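PDB 3JUR: Exo-poly-alpha-D-galacturonosidase, which probably hydrolyses polygalacturonate, the pectin backbone, as a heat-active exo-acting glycosidase of family 28. Local coordinates for residues K253-T258 with D287-S292. Numbering follows the deposited sequence.
Sequences KCRFDT and DNLVIS
Ser292 OG donates to Asp257 OD1 at 2.8 Å, just beyond the last bridge, Phe256 with Val290, between two successive coils of the right-handed parallel beta-helix. The hydroxyl meets the anti side of the carboxylate, somewhat out of its plane. With chi1 at -174°, Asp257 CG lies opposite the backbone N, which brings OD1 to Ser292. Ser292 OG also makes a weak hydrogen bond with Ser295 N. Replacing Asp257 with an alanine would probably leave the Ser292 hydroxyl without this acceptor and less firmly held. At the other end, the amide of Asn288 bonds the backbone. Its OD1 accepts from Cys254 N at 2.9 Å, with the donor tilted 17° from the carbonyl plane. Asn288 ND2 bonds Ile251 O and Asn317 OD1, so both ends of the amide are used and its rotation is fixed. Between these ends runs a parallel ladder. Leu289 N donates to Cys254 O at 2.8 Å, and Phe256 N to Leu289 O at 2.9 Å. The bond from Ile291 N to Phe256 O is weak. Water 1 accepts from Arg255 NH1 at 2.7 Å and also lies within bonding distance of Ile291 O. Strands 224-233 and 309-320 continue the stack of coils on either side. Arg255 and Leu289 lie side by side on one face. Arg255 packs on Leu289 of a second subunit, and Leu289 on Met320 of that subunit. Arg255 CD lies 4.1 Å from Leu289 CD2. On the face that carries Phe256 and Val290, the Phe256 ring meets Asn288 CB at its edge. The Phe256 ring and the Asn288 amide stand 70° apart. Val290 CG2 comes obliquely to the same ring, 3.7 Å from Phe256 CD2.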
loop_
_atom_site.group_PDB
_atom_site.type_symbol
_atom_site.label_atom_id
_atom_site.label_comp_id
_atom_site.label_asym_id
_atom_site.label_seq_id
_atom_site.Cartn_x
_atom_site.Cartn_y
_atom_site.Cartn_z
ATOM N N LYS D 253 -34.271 4.349 4.091
ATOM C CA LYS D 253 -34.742 3.037 3.627
ATOM C C LYS D 253 -35.372 3.048 2.230
ATOM O O LYS D 253 -36.179 2.177 1.904
ATOM C CB LYS D 253 -35.705 2.424 4.664
ATOM C CG LYS D 253 -35.019 1.774 5.864
ATOM C CD LYS D 253 -34.736 0.296 5.583
ATOM C CE LYS D 253 -33.396 -0.156 6.175
ATOM N NZ LYS D 253 -33.488 -0.432 7.639
ATOM N N CYS D 254 -35.002 4.027 1.406
ATOM C CA CYS D 254 -35.528 4.134 0.040
ATOM C C CYS D 254 -34.630 3.442 -0.998
ATOM O O CYS D 254 -33.424 3.270 -0.779
ATOM C CB CYS D 254 -35.741 5.604 -0.350
ATOM S SG CYS D 254 -36.880 6.531 0.727
ATOM N N ARG D 255 -35.239 3.060 -2.120
ATOM C CA ARG D 255 -34.543 2.480 -3.271
ATOM C C ARG D 255 -34.662 3.417 -4.478
ATOM O O ARG D 255 -35.760 3.899 -4.779
ATOM C CB ARG D 255 -35.126 1.102 -3.614
ATOM C CG ARG D 255 -34.731 0.585 -5.000
ATOM C CD ARG D 255 -33.555 -0.380 -4.964
ATOM N NE ARG D 255 -34.041 -1.753 -5.078
ATOM C CZ ARG D 255 -33.880 -2.538 -6.140
ATOM N NH1 ARG D 255 -33.205 -2.119 -7.205
ATOM N NH2 ARG D 255 -34.387 -3.766 -6.124
ATOM N N PHE D 256 -33.539 3.655 -5.165
ATOM C CA PHE D 256 -33.466 4.602 -6.286
ATOM C C PHE D 256 -32.833 4.019 -7.544
ATOM O O PHE D 256 -31.755 3.416 -7.495
ATOM C CB PHE D 256 -32.620 5.829 -5.927
ATOM C CG PHE D 256 -33.113 6.606 -4.740
ATOM C CD1 PHE D 256 -33.967 7.693 -4.912
ATOM C CD2 PHE D 256 -32.682 6.283 -3.459
ATOM C CE1 PHE D 256 -34.410 8.425 -3.815
ATOM C CE2 PHE D 256 -33.103 7.011 -2.357
ATOM C CZ PHE D 256 -33.982 8.078 -2.531
ATOM N N ASP D 257 -33.512 4.239 -8.665
ATOM C CA ASP D 257 -32.931 4.136 -9.993
ATOM C C ASP D 257 -33.405 5.391 -10.741
ATOM O O ASP D 257 -34.589 5.492 -11.106
ATOM C CB ASP D 257 -33.411 2.868 -10.690
ATOM C CG ASP D 257 -32.719 2.624 -12.024
ATOM O OD1 ASP D 257 -31.820 3.401 -12.415
ATOM O OD2 ASP D 257 -33.081 1.631 -12.679
ATOM N N THR D 258 -32.497 6.350 -10.931
ATOM C CA THR D 258 -32.883 7.687 -11.408
ATOM C C THR D 258 -32.197 8.104 -12.701
ATOM O O THR D 258 -31.100 7.648 -13.001
ATOM C CB THR D 258 -32.649 8.775 -10.333
ATOM O OG1 THR D 258 -31.270 8.792 -9.934
ATOM C CG2 THR D 258 -33.511 8.522 -9.118
ATOM N N ASP D 287 -29.500 4.986 5.364
ATOM C CA ASP D 287 -29.954 3.613 5.089
ATOM C C ASP D 287 -30.665 3.440 3.736
ATOM O O ASP D 287 -31.574 2.607 3.609
ATOM C CB ASP D 287 -30.871 3.094 6.222
ATOM C CG ASP D 287 -30.268 3.281 7.605
ATOM O OD1 ASP D 287 -29.079 2.942 7.807
ATOM O OD2 ASP D 287 -31.000 3.762 8.497
ATOM N N ASN D 288 -30.258 4.220 2.740
ATOM C CA ASN D 288 -30.837 4.136 1.400
ATOM C C ASN D 288 -29.993 3.305 0.455
ATOM O O ASN D 288 -28.803 3.076 0.704
ATOM C CB ASN D 288 -31.028 5.525 0.793
ATOM C CG ASN D 288 -31.924 6.400 1.627
ATOM O OD1 ASN D 288 -33.136 6.194 1.686
ATOM N ND2 ASN D 288 -31.335 7.396 2.269
ATOM N N LEU D 289 -30.621 2.876 -0.639
ATOM C CA LEU D 289 -29.964 2.061 -1.642
ATOM C C LEU D 289 -30.211 2.625 -3.038
ATOM O O LEU D 289 -31.355 2.727 -3.481
ATOM C CB LEU D 289 -30.439 0.604 -1.552
ATOM C CG LEU D 289 -29.947 -0.398 -2.606
ATOM C CD1 LEU D 289 -28.405 -0.523 -2.596
ATOM C CD2 LEU D 289 -30.611 -1.759 -2.436
ATOM N N VAL D 290 -29.130 3.013 -3.711
ATOM C CA VAL D 290 -29.207 3.439 -5.104
ATOM C C VAL D 290 -28.491 2.393 -5.954
ATOM O O VAL D 290 -27.291 2.191 -5.804
ATOM C CB VAL D 290 -28.560 4.842 -5.328
ATOM C CG1 VAL D 290 -28.736 5.312 -6.797
ATOM C CG2 VAL D 290 -29.134 5.873 -4.356
ATOM N N ILE D 291 -29.226 1.706 -6.820
ATOM C CA ILE D 291 -28.587 0.854 -7.833
ATOM C C ILE D 291 -29.011 1.407 -9.181
ATOM O O ILE D 291 -30.130 1.172 -9.643
ATOM C CB ILE D 291 -28.949 -0.648 -7.703
ATOM C CG1 ILE D 291 -28.625 -1.166 -6.296
ATOM C CG2 ILE D 291 -28.233 -1.465 -8.786
ATOM C CD1 ILE D 291 -29.103 -2.601 -6.025
ATOM N N SER D 292 -28.116 2.180 -9.789
ATOM C CA SER D 292 -28.509 3.022 -10.907
ATOM C C SER D 292 -27.333 3.465 -11.771
ATOM O O SER D 292 -26.621 4.413 -11.435
ATOM C CB SER D 292 -29.266 4.244 -10.373
ATOM O OG SER D 292 -29.768 5.038 -11.429
HETATM O O HOH W 1 -32.598 0.428 -8.037
#